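DegQ (Legionella pneumophila, PDB 4YO1) probably acts as a periplasmic serine endopeptidase of the HtrA type, represented by its protease domain and first PDZ domain. Local coordinates at residues A[331-336]-A[340-345]; A[240-245]-A[258-263]; A[27-32]-A[152-157]. The protein carries 1 engineered substitution. All coordinates share one frame; numbering follows the deposited sequence.

Contact 1 (A[331-336]-A[340-345])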
ATOM      1  N   LYS A 331      46.341  12.051  -6.831  1.00103.37           N
ATOM      2  CA  LYS A 331      47.334  12.403  -5.822  1.00102.34           C
ATOM      3  C   LYS A 331      46.948  13.688  -5.107  1.00 98.62           C
ATOM      4  O   LYS A 331      47.015  14.770  -5.683  1.00 99.19           O
ATOM      5  CB  LYS A 331      48.715  12.575  -6.461  1.00105.75           C
ATOM      6  CG  LYS A 331      49.476  11.277  -6.688  1.00108.12           C
ATOM      7  CD  LYS A 331      50.899  11.552  -7.168  1.00111.00           C
ATOM      8  CE  LYS A 331      51.764  10.299  -7.112  1.00113.39           C
ATOM      9  NZ  LYS A 331      51.948   9.795  -5.716  1.00113.24           N
ATOM     10  N   ILE A 332      46.554  13.577  -3.846  1.00 94.80           N
ATOM     11  CA  ILE A 332      46.120  14.753  -3.112  1.00 91.70           C
ATOM     12  C   ILE A 332      47.011  15.104  -1.923  1.00 89.26           C
ATOM     13  O   ILE A 332      47.068  14.391  -0.921  1.00 88.32           O
ATOM     14  CB  ILE A 332      44.629  14.665  -2.707  1.00 90.69           C
ATOM     15  CG1 ILE A 332      44.371  13.531  -1.724  1.00 89.99           C
ATOM     16  CG2 ILE A 332      43.768  14.429  -3.929  1.00 91.63           C
ATOM     17  CD1 ILE A 332      42.934  13.436  -1.316  1.00 88.57           C
ATOM     18  N   LYS A 333      47.727  16.211  -2.059  1.00 88.75           N
ATOM     19  CA  LYS A 333      48.506  16.740  -0.954  1.00 88.43           C
ATOM     20  C   LYS A 333      47.574  17.126   0.186  1.00 86.18           C
ATOM     21  O   LYS A 333      46.570  17.808  -0.018  1.00 84.81           O
ATOM     22  CB  LYS A 333      49.326  17.954  -1.399  1.00 89.61           C
ATOM     23  CG  LYS A 333      50.739  17.637  -1.872  1.00 92.06           C
ATOM     24  CD  LYS A 333      51.476  18.911  -2.280  1.00 93.88           C
ATOM     25  CE  LYS A 333      52.958  18.657  -2.518  1.00 97.09           C
ATOM     26  NZ  LYS A 333      53.713  19.919  -2.770  1.00 98.87           N
ATOM     27  N   ILE A 334      47.904  16.665   1.383  1.00 85.81           N
ATOM     28  CA  ILE A 334      47.176  17.052   2.578  1.00 83.86           C
ATOM     29  C   ILE A 334      48.176  17.593   3.578  1.00 85.36           C
ATOM     30  O   ILE A 334      49.380  17.586   3.331  1.00 88.16           O
ATOM     31  CB  ILE A 334      46.450  15.863   3.222  1.00 82.33           C
ATOM     32  CG1 ILE A 334      47.459  14.928   3.893  1.00 82.62           C
ATOM     33  CG2 ILE A 334      45.618  15.121   2.186  1.00 82.06           C
ATOM     34  CD1 ILE A 334      46.839  13.720   4.541  1.00 80.87           C
ATOM     35  N   LEU A 335      47.679  18.062   4.712  1.00 83.46           N
ATOM     36  CA  LEU A 335      48.548  18.605   5.732  1.00 84.38           C
ATOM     37  C   LEU A 335      47.949  18.319   7.100  1.00 83.45           C
ATOM     38  O   LEU A 335      47.126  19.076   7.611  1.00 81.44           O
ATOM     39  CB  LEU A 335      48.754  20.102   5.511  1.00 85.20           C
ATOM     40  CG  LEU A 335      50.146  20.645   5.839  1.00 88.98           C
ATOM     41  CD1 LEU A 335      50.304  22.063   5.349  1.00 90.10           C
ATOM     42  CD2 LEU A 335      50.384  20.596   7.320  1.00 90.05           C
ATOM     43  N   ARG A 336      48.378  17.203   7.679  1.00 85.59           N
ATOM     44  CA  ARG A 336      47.900  16.742   8.973  1.00 85.37           C
ATOM     45  C   ARG A 336      48.930  17.043  10.052  1.00 87.72           C
ATOM     46  O   ARG A 336      50.035  16.511  10.009  1.00 90.74           O
ATOM     47  CB  ARG A 336      47.650  15.236   8.913  1.00 85.03           C
ATOM     48  CG  ARG A 336      47.187  14.610  10.213  1.00 84.29           C
ATOM     49  CD  ARG A 336      46.962  13.113  10.037  1.00 84.28           C
ATOM     50  NE  ARG A 336      46.046  12.822   8.936  1.00 83.91           N
ATOM     51  CZ  ARG A 336      46.225  11.850   8.046  1.00 85.22           C
ATOM     52  NH1 ARG A 336      47.291  11.066   8.123  1.00 87.76           N
ATOM     53  NH2 ARG A 336      45.338  11.660   7.077  1.00 83.74           N
ATOM     54  N   PRO A 340      53.292  17.478   5.801  1.00 91.87           N
ATOM     55  CA  PRO A 340      52.635  17.271   4.507  1.00 90.02           C
ATOM     56  C   PRO A 340      52.634  15.803   4.097  1.00 88.26           C
ATOM     57  O   PRO A 340      53.630  15.107   4.272  1.00 89.97           O
ATOM     58  CB  PRO A 340      53.501  18.087   3.548  1.00 92.06           C
ATOM     59  CG  PRO A 340      54.860  18.033   4.158  1.00 94.53           C
ATOM     60  CD  PRO A 340      54.660  18.003   5.647  1.00 94.00           C
ATOM     61  N   LEU A 341      51.511  15.339   3.568  1.00 84.82           N
ATOM     62  CA  LEU A 341      51.437  13.997   3.027  1.00 83.78           C
ATOM     63  C   LEU A 341      50.970  14.069   1.597  1.00 81.29           C
ATOM     64  O   LEU A 341      50.817  15.143   1.032  1.00 81.25           O
ATOM     65  CB  LEU A 341      50.469  13.120   3.821  1.00 82.81           C
ATOM     66  CG  LEU A 341      50.847  12.691   5.237  1.00 83.77           C
ATOM     67  CD1 LEU A 341      52.310  12.268   5.299  1.00 86.58           C
ATOM     68  CD2 LEU A 341      50.541  13.792   6.246  1.00 82.97           C
ATOM     69  N   THR A 342      50.751  12.897   1.024  1.00 79.60           N
ATOM     70  CA  THR A 342      50.187  12.768  -0.298  1.00 78.48           C
ATOM     71  C   THR A 342      49.411  11.474  -0.254  1.00 77.85           C
ATOM     72  O   THR A 342      49.878  10.497   0.316  1.00 79.39           O
ATOM     73  CB  THR A 342      51.286  12.687  -1.363  1.00 80.10           C
ATOM     74  OG1 THR A 342      52.228  13.749  -1.162  1.00 80.34           O
ATOM     75  CG2 THR A 342      50.695  12.798  -2.758  1.00 80.23           C
ATOM     76  N   LEU A 343      48.221  11.464  -0.833  1.00 77.17           N
ATOM     77  CA  LEU A 343      47.345  10.312  -0.708  1.00 78.11           C
ATOM     78  C   LEU A 343      46.826   9.859  -2.057  1.00 81.13           C
ATOM     79  O   LEU A 343      46.156  10.612  -2.754  1.00 81.21           O
ATOM     80  CB  LEU A 343      46.179  10.636   0.225  1.00 75.28           C
ATOM     81  CG  LEU A 343      46.509  10.738   1.719  1.00 73.97           C
ATOM     82  CD1 LEU A 343      45.276  11.097   2.528  1.00 71.83           C
ATOM     83  CD2 LEU A 343      47.117   9.442   2.230  1.00 73.95           C
ATOM     84  N   ASP A 344      47.143   8.624  -2.429  1.00 84.80           N
ATOM     85  CA  ASP A 344      46.669   8.064  -3.689  1.00 87.80           C
ATOM     86  C   ASP A 344      45.225   7.619  -3.509  1.00 87.96           C
ATOM     87  O   ASP A 344      44.943   6.776  -2.661  1.00 87.83           O
ATOM     88  CB  ASP A 344      47.534   6.876  -4.112  1.00 91.16           C
ATOM     89  CG  ASP A 344      49.014   7.219  -4.184  1.00 94.04           C
ATOM     90  OD1 ASP A 344      49.363   8.345  -4.597  1.00 93.79           O
ATOM     91  OD2 ASP A 344      49.840   6.349  -3.835  1.00 96.27           O
ATOM     92  N   VAL A 345      44.307   8.190  -4.288  1.00 89.83           N
ATOM     93  CA  VAL A 345      42.877   7.929  -4.079  1.00 91.63           C
ATOM     94  C   VAL A 345      42.090   7.539  -5.333  1.00 95.33           C
ATOM     95  O   VAL A 345      42.392   7.976  -6.444  1.00 96.67           O
ATOM     96  CB  VAL A 345      42.157   9.120  -3.412  1.00 89.81           C
ATOM     97  CG1 VAL A 345      41.042   8.632  -2.549  1.00 88.09           C
ATOM     98  CG2 VAL A 345      43.127   9.935  -2.578  1.00 90.50           C
TER
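Lys331 and Asp344 run side by side, pointing the same way, and are joined by a salt bridge: Lys331 NZ lies 3.2 Å from Asp344 OD1 and meets that oxygen on its syn lone pair. The lysine chain is extended as far as CE and bends only at its last torsion (chi4 -64°), which turns NZ back to the carboxylate. Both residues are exposed, so solvent probably screens the pair.

Backbone bonding sets the register. Ile332 N donates to Leu343 O at 3.2 Å and Leu343 N returns a bond to Ile332 O. Leu341 N donates to Ile334 O, while the return bond from Ile334 N to Leu341 O is weak. Between these hydrogen-bonded pairs, Lys333 and Thr342 form a non-hydrogen-bonded pair, where Lys333 CA makes a CA-H...O contact with Leu341 O at 3.4 Å.

The two strands thus form an antiparallel beta hairpin, with segment axes at 149°, in the PDZ domain. Strand 302-306 continues the sheet beyond 331-336 through the backbone pairing of Lys333 with Val304, and Ile332 also packs on Ile306.

Apolar contacts gather on the face bearing Ile332, Ile334, Leu341 and Leu343. In Ile334, CG1 sits between the backbone N and the carbonyl carbon (chi1 72°), and it reaches across the strand gap to Leu341 CB at 3.5 Å. The next carbon, Ile334 CD1, passes on diagonally to Leu343 CD1 at 3.7 Å. Ile332 CD1 meets Val345 CG2 at 3.7 Å, these two side chains crossing at about a right angle. At the hairpin's other end the aliphatic base of Arg336 touches Leu341 through CB and CD2, 4.2 Å apart, while its guanidinium group forms a salt bridge with Asp301.

Contact 2 (A[240-245]-A[258-263])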
ATOM      1  N   LYS A 240      21.435  13.380  10.290  1.00 54.62           N
ATOM      2  CA  LYS A 240      22.035  14.056  11.429  1.00 55.50           C
ATOM      3  C   LYS A 240      23.428  14.566  11.092  1.00 55.02           C
ATOM      4  O   LYS A 240      23.817  15.643  11.536  1.00 55.95           O
ATOM      5  CB  LYS A 240      22.043  13.156  12.665  1.00 56.71           C
ATOM      6  CG  LYS A 240      20.716  13.178  13.413  1.00 57.93           C
ATOM      7  CD  LYS A 240      20.775  12.465  14.757  1.00 60.71           C
ATOM      8  CE  LYS A 240      21.157  11.004  14.583  1.00 61.69           C
ATOM      9  NZ  LYS A 240      21.077  10.213  15.843  1.00 63.85           N
ATOM     10  N   ASP A 241      24.163  13.817  10.282  1.00 53.86           N
ATOM     11  CA  ASP A 241      25.465  14.293   9.846  1.00 56.76           C
ATOM     12  C   ASP A 241      25.391  15.637   9.091  1.00 57.42           C
ATOM     13  O   ASP A 241      26.205  16.530   9.333  1.00 59.62           O
ATOM     14  CB  ASP A 241      26.207  13.222   9.037  1.00 58.74           C
ATOM     15  CG  ASP A 241      26.702  12.061   9.909  1.00 62.65           C
ATOM     16  OD1 ASP A 241      26.781  12.228  11.145  1.00 66.02           O
ATOM     17  OD2 ASP A 241      27.010  10.974   9.364  1.00 63.26           O
ATOM     18  N   VAL A 242      24.418  15.802   8.197  1.00 54.90           N
ATOM     19  CA  VAL A 242      24.333  17.062   7.457  1.00 53.25           C
ATOM     20  C   VAL A 242      23.854  18.204   8.348  1.00 52.46           C
ATOM     21  O   VAL A 242      24.312  19.336   8.204  1.00 54.11           O
ATOM     22  CB  VAL A 242      23.475  16.978   6.140  1.00 47.72           C
ATOM     23  CG1 VAL A 242      23.669  15.640   5.438  1.00 46.11           C
ATOM     24  CG2 VAL A 242      22.003  17.255   6.399  1.00 47.83           C
ATOM     25  N   ALA A 243      22.952  17.909   9.280  1.00 49.82           N
ATOM     26  CA  ALA A 243      22.386  18.950  10.125  1.00 49.11           C
ATOM     27  C   ALA A 243      23.483  19.537  10.986  1.00 52.54           C
ATOM     28  O   ALA A 243      23.508  20.737  11.238  1.00 54.92           O
ATOM     29  CB  ALA A 243      21.290  18.394  10.992  1.00 46.39           C
ATOM     30  N   GLN A 244      24.395  18.680  11.435  1.00 52.81           N
ATOM     31  CA  GLN A 244      25.445  19.111  12.340  1.00 54.38           C
ATOM     32  C   GLN A 244      26.422  20.027  11.641  1.00 54.91           C
ATOM     33  O   GLN A 244      26.911  20.984  12.236  1.00 58.23           O
ATOM     34  CB  GLN A 244      26.198  17.913  12.871  1.00 55.62           C
ATOM     35  CG  GLN A 244      25.347  16.946  13.625  1.00 55.85           C
ATOM     36  CD  GLN A 244      26.190  15.879  14.245  1.00 58.97           C
ATOM     37  OE1 GLN A 244      25.995  14.684  14.017  1.00 57.19           O
ATOM     38  NE2 GLN A 244      27.166  16.311  15.035  1.00 63.17           N
ATOM     39  N   GLN A 245      26.715  19.716  10.384  1.00 52.69           N
ATOM     40  CA  GLN A 245      27.621  20.524   9.592  1.00 54.05           C
ATOM     41  C   GLN A 245      27.010  21.904   9.445  1.00 54.27           C
ATOM     42  O   GLN A 245      27.683  22.915   9.623  1.00 56.98           O
ATOM     43  CB  GLN A 245      27.843  19.882   8.225  1.00 54.35           C
ATOM     44  CG  GLN A 245      28.582  18.543   8.272  1.00 54.87           C
ATOM     45  CD  GLN A 245      30.079  18.694   8.497  1.00 58.18           C
ATOM     46  OE1 GLN A 245      30.769  19.392   7.749  1.00 59.01           O
ATOM     47  NE2 GLN A 245      30.591  18.027   9.526  1.00 59.70           N
ATOM     48  N   GLY A 258      32.634  10.322  -0.029  1.00 86.23           N
ATOM     49  CA  GLY A 258      32.200  10.198   1.349  1.00 82.08           C
ATOM     50  C   GLY A 258      32.744  11.128   2.407  1.00 79.84           C
ATOM     51  O   GLY A 258      32.554  10.897   3.594  1.00 80.75           O
ATOM     52  N   ILE A 259      33.427  12.177   1.990  1.00 77.76           N
ATOM     53  CA  ILE A 259      33.971  13.146   2.936  1.00 75.18           C
ATOM     54  C   ILE A 259      33.265  14.482   2.811  1.00 72.77           C
ATOM     55  O   ILE A 259      32.666  14.799   1.781  1.00 72.55           O
ATOM     56  CB  ILE A 259      35.485  13.366   2.784  1.00 75.77           C
ATOM     57  CG1 ILE A 259      35.779  14.375   1.674  1.00 75.55           C
ATOM     58  CG2 ILE A 259      36.191  12.050   2.553  1.00 77.08           C
ATOM     59  CD1 ILE A 259      37.093  15.061   1.842  1.00 75.33           C
ATOM     60  N   PHE A 260      33.327  15.249   3.890  1.00 71.05           N
ATOM     61  CA  PHE A 260      32.724  16.570   3.937  1.00 69.40           C
ATOM     62  C   PHE A 260      33.850  17.572   4.128  1.00 64.66           C
ATOM     63  O   PHE A 260      34.723  17.377   4.985  1.00 62.64           O
ATOM     64  CB  PHE A 260      31.730  16.677   5.102  1.00 72.31           C
ATOM     65  CG  PHE A 260      30.454  15.894   4.906  1.00 76.15           C
ATOM     66  CD1 PHE A 260      30.470  14.618   4.360  1.00 78.67           C
ATOM     67  CD2 PHE A 260      29.241  16.424   5.302  1.00 77.58           C
ATOM     68  CE1 PHE A 260      29.306  13.898   4.190  1.00 79.43           C
ATOM     69  CE2 PHE A 260      28.067  15.701   5.138  1.00 78.80           C
ATOM     70  CZ  PHE A 260      28.103  14.441   4.584  1.00 79.41           C
ATOM     71  N   VAL A 261      33.842  18.639   3.333  1.00 62.19           N
ATOM     72  CA  VAL A 261      34.858  19.675   3.491  1.00 60.08           C
ATOM     73  C   VAL A 261      34.284  21.042   3.861  1.00 56.53           C
ATOM     74  O   VAL A 261      33.088  21.303   3.704  1.00 56.82           O
ATOM     75  CB  VAL A 261      35.792  19.780   2.270  1.00 61.71           C
ATOM     76  CG1 VAL A 261      36.735  18.597   2.228  1.00 61.73           C
ATOM     77  CG2 VAL A 261      34.991  19.878   0.985  1.00 62.76           C
ATOM     78  N   GLN A 262      35.153  21.901   4.374  1.00 53.79           N
ATOM     79  CA  GLN A 262      34.753  23.216   4.824  1.00 49.98           C
ATOM     80  C   GLN A 262      35.836  24.228   4.449  1.00 50.95           C
ATOM     81  O   GLN A 262      36.978  23.863   4.194  1.00 73.33           O
ATOM     82  CB  GLN A 262      34.529  23.197   6.335  1.00 49.26           C
ATOM     83  CG  GLN A 262      33.546  24.235   6.843  1.00 49.28           C
ATOM     84  CD  GLN A 262      32.126  23.948   6.410  1.00 70.52           C
ATOM     85  OE1 GLN A 262      31.296  24.852   6.318  1.00 49.64           O
ATOM     86  NE2 GLN A 262      31.840  22.681   6.130  1.00 70.66           N
ATOM     87  N   HIS A 263      35.466  25.500   4.394  1.00 51.48           N
ATOM     88  CA  HIS A 263      36.422  26.564   4.119  1.00 52.59           C
ATOM     89  C   HIS A 263      37.332  26.695   5.333  1.00 52.54           C
ATOM     90  O   HIS A 263      36.857  26.912   6.451  1.00 51.98           O
ATOM     91  CB  HIS A 263      35.678  27.881   3.856  1.00 53.29           C
ATOM     92  CG  HIS A 263      36.529  28.968   3.270  1.00 66.01           C
ATOM     93  ND1 HIS A 263      37.740  29.351   3.816  1.00 66.74           N
ATOM     94  CD2 HIS A 263      36.336  29.774   2.199  1.00 66.60           C
ATOM     95  CE1 HIS A 263      38.257  30.327   3.099  1.00 56.73           C
ATOM     96  NE2 HIS A 263      37.424  30.606   2.109  1.00 57.08           N
TER
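Gln245 meets Phe260 and Gln262 through successive parts of its side chain. From CB, CG stands beside the backbone N, and this CG lies 3.7 Å from Phe260 CD2, approaching the ring obliquely. The chain then bends at chi2 (-77°), which keeps the amide near the same ring atom: Gln245 CD is 4.0 Å from Phe260 CD2. The amide and ring planes stand 78° apart, so the two flat groups are far from a parallel stack. At the tip, Gln245 OE1 comes within 3.9 Å of Phe260 CB and 3.8 Å of Gln262 NE2. The latter spacing is too long for a hydrogen bond; OE1 instead accepts a hydrogen bond from Ser284 OG, and Gln262 OE1 is hydrogen-bonded to Ser251 OG. These serines account for an oxygen on each buried amide.

Val242 CG1 adds a looser contact, lying near the ring plane at the edge of Phe260, 4.4 Å from CE2. Helix 236-249 follows the last strand of the second protease barrel, and strand 259-263 belongs to the PDZ sheet, so the contact joins the two domains. Val242 also rests on Leu124 of strand 124-128, while Gln245 touches Gln285 of strand 281-286.

Contact 3 (A[27-32]-A[152-157])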
ATOM      1  N   LYS A  27       1.886   7.535  19.270  1.00 58.63           N
ATOM      2  CA  LYS A  27       1.534   8.526  20.282  1.00 61.11           C
ATOM      3  C   LYS A  27       2.796   9.233  20.732  1.00 57.43           C
ATOM      4  O   LYS A  27       2.848  10.453  20.840  1.00 56.23           O
ATOM      5  CB  LYS A  27       0.862   7.845  21.478  1.00 65.63           C
ATOM      6  CG  LYS A  27      -0.539   8.347  21.778  1.00 69.62           C
ATOM      7  CD  LYS A  27      -1.335   7.303  22.547  1.00 74.77           C
ATOM      8  CE  LYS A  27      -2.704   7.832  22.943  1.00 80.06           C
ATOM      9  NZ  LYS A  27      -3.530   6.795  23.628  1.00 84.55           N
ATOM     10  N   ASN A  28       3.828   8.441  20.961  1.00 55.85           N
ATOM     11  CA  ASN A  28       5.096   8.962  21.415  1.00 56.62           C
ATOM     12  C   ASN A  28       5.864   9.734  20.339  1.00 54.39           C
ATOM     13  O   ASN A  28       6.520  10.728  20.628  1.00 54.34           O
ATOM     14  CB  ASN A  28       5.924   7.812  21.966  1.00 58.08           C
ATOM     15  CG  ASN A  28       5.135   6.951  22.941  1.00 61.73           C
ATOM     16  OD1 ASN A  28       5.222   5.721  22.919  1.00 62.45           O
ATOM     17  ND2 ASN A  28       4.353   7.599  23.801  1.00 63.92           N
ATOM     18  N   ALA A  29       5.778   9.278  19.098  1.00 53.11           N
ATOM     19  CA  ALA A  29       6.420   9.976  17.995  1.00 50.71           C
ATOM     20  C   ALA A  29       5.764  11.321  17.706  1.00 52.74           C
ATOM     21  O   ALA A  29       6.460  12.317  17.553  1.00 52.48           O
ATOM     22  CB  ALA A  29       6.410   9.118  16.758  1.00 48.59           C
ATOM     23  N   MET A  30       4.431  11.343  17.646  1.00 56.32           N
ATOM     24  CA  MET A  30       3.662  12.540  17.260  1.00 60.15           C
ATOM     25  C   MET A  30       4.171  13.936  17.665  1.00 62.77           C
ATOM     26  O   MET A  30       4.331  14.787  16.791  1.00 64.61           O
ATOM     27  CB  MET A  30       2.180  12.412  17.646  1.00 64.55           C
ATOM     28  CG  MET A  30       1.382  11.506  16.742  1.00 64.41           C
ATOM     29  SD  MET A  30       2.138  11.425  15.124  1.00 73.37           S
ATOM     30  CE  MET A  30       2.132   9.653  14.862  1.00156.71           C
ATOM     31  N   PRO A  31       4.412  14.183  18.971  1.00 62.86           N
ATOM     32  CA  PRO A  31       4.755  15.542  19.415  1.00 63.66           C
ATOM     33  C   PRO A  31       5.903  16.206  18.651  1.00 60.96           C
ATOM     34  O   PRO A  31       5.899  17.423  18.470  1.00 62.88           O
ATOM     35  CB  PRO A  31       5.171  15.330  20.874  1.00 65.69           C
ATOM     36  CG  PRO A  31       4.422  14.141  21.303  1.00 66.52           C
ATOM     37  CD  PRO A  31       4.395  13.241  20.107  1.00 64.15           C
ATOM     38  N   ALA A  32       6.864  15.406  18.207  1.00 56.86           N
ATOM     39  CA  ALA A  32       8.059  15.917  17.551  1.00 53.57           C
ATOM     40  C   ALA A  32       7.801  16.306  16.105  1.00 50.70           C
ATOM     41  O   ALA A  32       8.640  16.945  15.467  1.00 49.56           O
ATOM     42  CB  ALA A  32       9.152  14.876  17.608  1.00 51.22           C
ATOM     43  N   VAL A 152       6.769   3.364   9.211  1.00 38.07           N
ATOM     44  CA  VAL A 152       5.642   4.285   9.142  1.00 40.18           C
ATOM     45  C   VAL A 152       6.063   5.718   8.834  1.00 38.85           C
ATOM     46  O   VAL A 152       6.924   6.285   9.505  1.00 37.75           O
ATOM     47  CB  VAL A 152       4.797   4.240  10.424  1.00 44.50           C
ATOM     48  CG1 VAL A 152       3.984   5.539  10.600  1.00 46.40           C
ATOM     49  CG2 VAL A 152       3.876   3.026  10.407  1.00 45.98           C
ATOM     50  N   ALA A 153       5.437   6.293   7.815  1.00 39.26           N
ATOM     51  CA  ALA A 153       5.740   7.650   7.388  1.00 41.23           C
ATOM     52  C   ALA A 153       4.742   8.635   7.970  1.00 43.96           C
ATOM     53  O   ALA A 153       3.594   8.684   7.550  1.00 45.74           O
ATOM     54  CB  ALA A 153       5.725   7.728   5.877  1.00 42.59           C
ATOM     55  N   ILE A 154       5.188   9.432   8.931  1.00 47.03           N
ATOM     56  CA  ILE A 154       4.314  10.396   9.601  1.00 50.41           C
ATOM     57  C   ILE A 154       4.541  11.812   9.094  1.00 53.35           C
ATOM     58  O   ILE A 154       5.642  12.160   8.655  1.00 53.49           O
ATOM     59  CB  ILE A 154       4.559  10.432  11.112  1.00 50.73           C
ATOM     60  CG1 ILE A 154       4.799   9.034  11.657  1.00 49.88           C
ATOM     61  CG2 ILE A 154       3.389  11.096  11.828  1.00 53.07           C
ATOM     62  CD1 ILE A 154       5.345   9.082  13.060  1.00 51.36           C
ATOM     63  N   GLY A 155       3.498  12.630   9.171  1.00 56.57           N
ATOM     64  CA  GLY A 155       3.620  14.030   8.837  1.00 60.81           C
ATOM     65  C   GLY A 155       2.559  14.867   9.517  1.00 66.85           C
ATOM     66  O   GLY A 155       1.793  14.378  10.343  1.00 67.53           O
ATOM     67  N   ASN A 156       2.523  16.146   9.165  1.00 72.37           N
ATOM     68  CA  ASN A 156       1.557  17.072   9.722  1.00 77.72           C
ATOM     69  C   ASN A 156       1.197  18.109   8.667  1.00 83.26           C
ATOM     70  O   ASN A 156       1.655  19.240   8.735  1.00 83.62           O
ATOM     71  CB  ASN A 156       2.144  17.742  10.966  1.00 78.92           C
ATOM     72  CG  ASN A 156       1.135  18.591  11.709  1.00 82.11           C
ATOM     73  OD1 ASN A 156      -0.055  18.578  11.400  1.00 83.93           O
ATOM     74  ND2 ASN A 156       1.605  19.324  12.709  1.00 83.34           N
ATOM     75  N   PRO A 157       0.380  17.719   7.675  1.00 86.01           N
ATOM     76  CA  PRO A 157       0.058  18.633   6.574  1.00 91.22           C
ATOM     77  C   PRO A 157      -0.982  19.677   6.971  1.00 96.91           C
ATOM     78  O   PRO A 157      -1.097  20.714   6.323  1.00 98.68           O
ATOM     79  CB  PRO A 157      -0.503  17.697   5.505  1.00 88.96           C
ATOM     80  CG  PRO A 157      -1.091  16.568   6.276  1.00 87.41           C
ATOM     81  CD  PRO A 157      -0.271  16.405   7.519  1.00 85.80           C
TER
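Ile154 lays both of its methyl ends against Met30, and CD1 also against Ala29. It belongs to strand 150-155, the first strand of the second six-stranded antiparallel barrel of the chymotrypsin-like double-barrel fold; Met30 and Ala29 lie where N-terminal helix 23-29 runs into a short 3-10 turn. The contact therefore links the N-terminal helix to a barrel strand more than a hundred residues later.

In Ile154, CG2 is anti to the backbone N, while CG1 stands beside that N (chi1 -39°); CG2 thereby meets SD and CE of Met30, and CD1, at the end of the other branch, meets the same CE and also Ala29 CB. Met30 crosses the isoleucine obliquely: Met30 SD is 3.5 Å from Ile154 CG2, and the terminal methyl CE lies 3.6 Å from the same CG2. The methionine chain is bent at chi2 and chi3 (-25° and 132°), turning SD and CE toward Ile154. The summed buried surface, 122 Å², indicates a small contact, and its contacts are apolar.

Leu26 of the helix also packs against Ile154, and Met30, in the 3-10 turn, touches Gln167. Strand pairing ties the backbone of Ile154 to Ala205, and the side chain of Ile154 is about 6 Å from that of Asn201, a predicted substrate-binding residue. Also on the helix, exposed Lys27 forms a salt bridge with Glu146 of a second subunit. The longer branch of Ile154 ends at CD1, which touches both Met30 CE at 3.7 Å and Ala29 CB at 3.8 Å.

In the fold
Contacts 2 and 3 are buried, whereas contact 1 is partly buried and has an exposed face. The chemistry follows that placement: contact 1 combines a backbone ladder, a surface salt bridge and an apolar inner face; contact 2 sets an aromatic ring beside amides whose hydrogen bonds lie outside its segments; contact 3 is aliphatic and thioether packing. Contacts 1 and 2 reach the same PDZ sheet, with centres about 20 Å apart, but contact 2 also brings in a helix of the protease part. Contact 3 lies wholly in that part, its centre about 46 Å from contact 1 on the opposite side of the chain's centre.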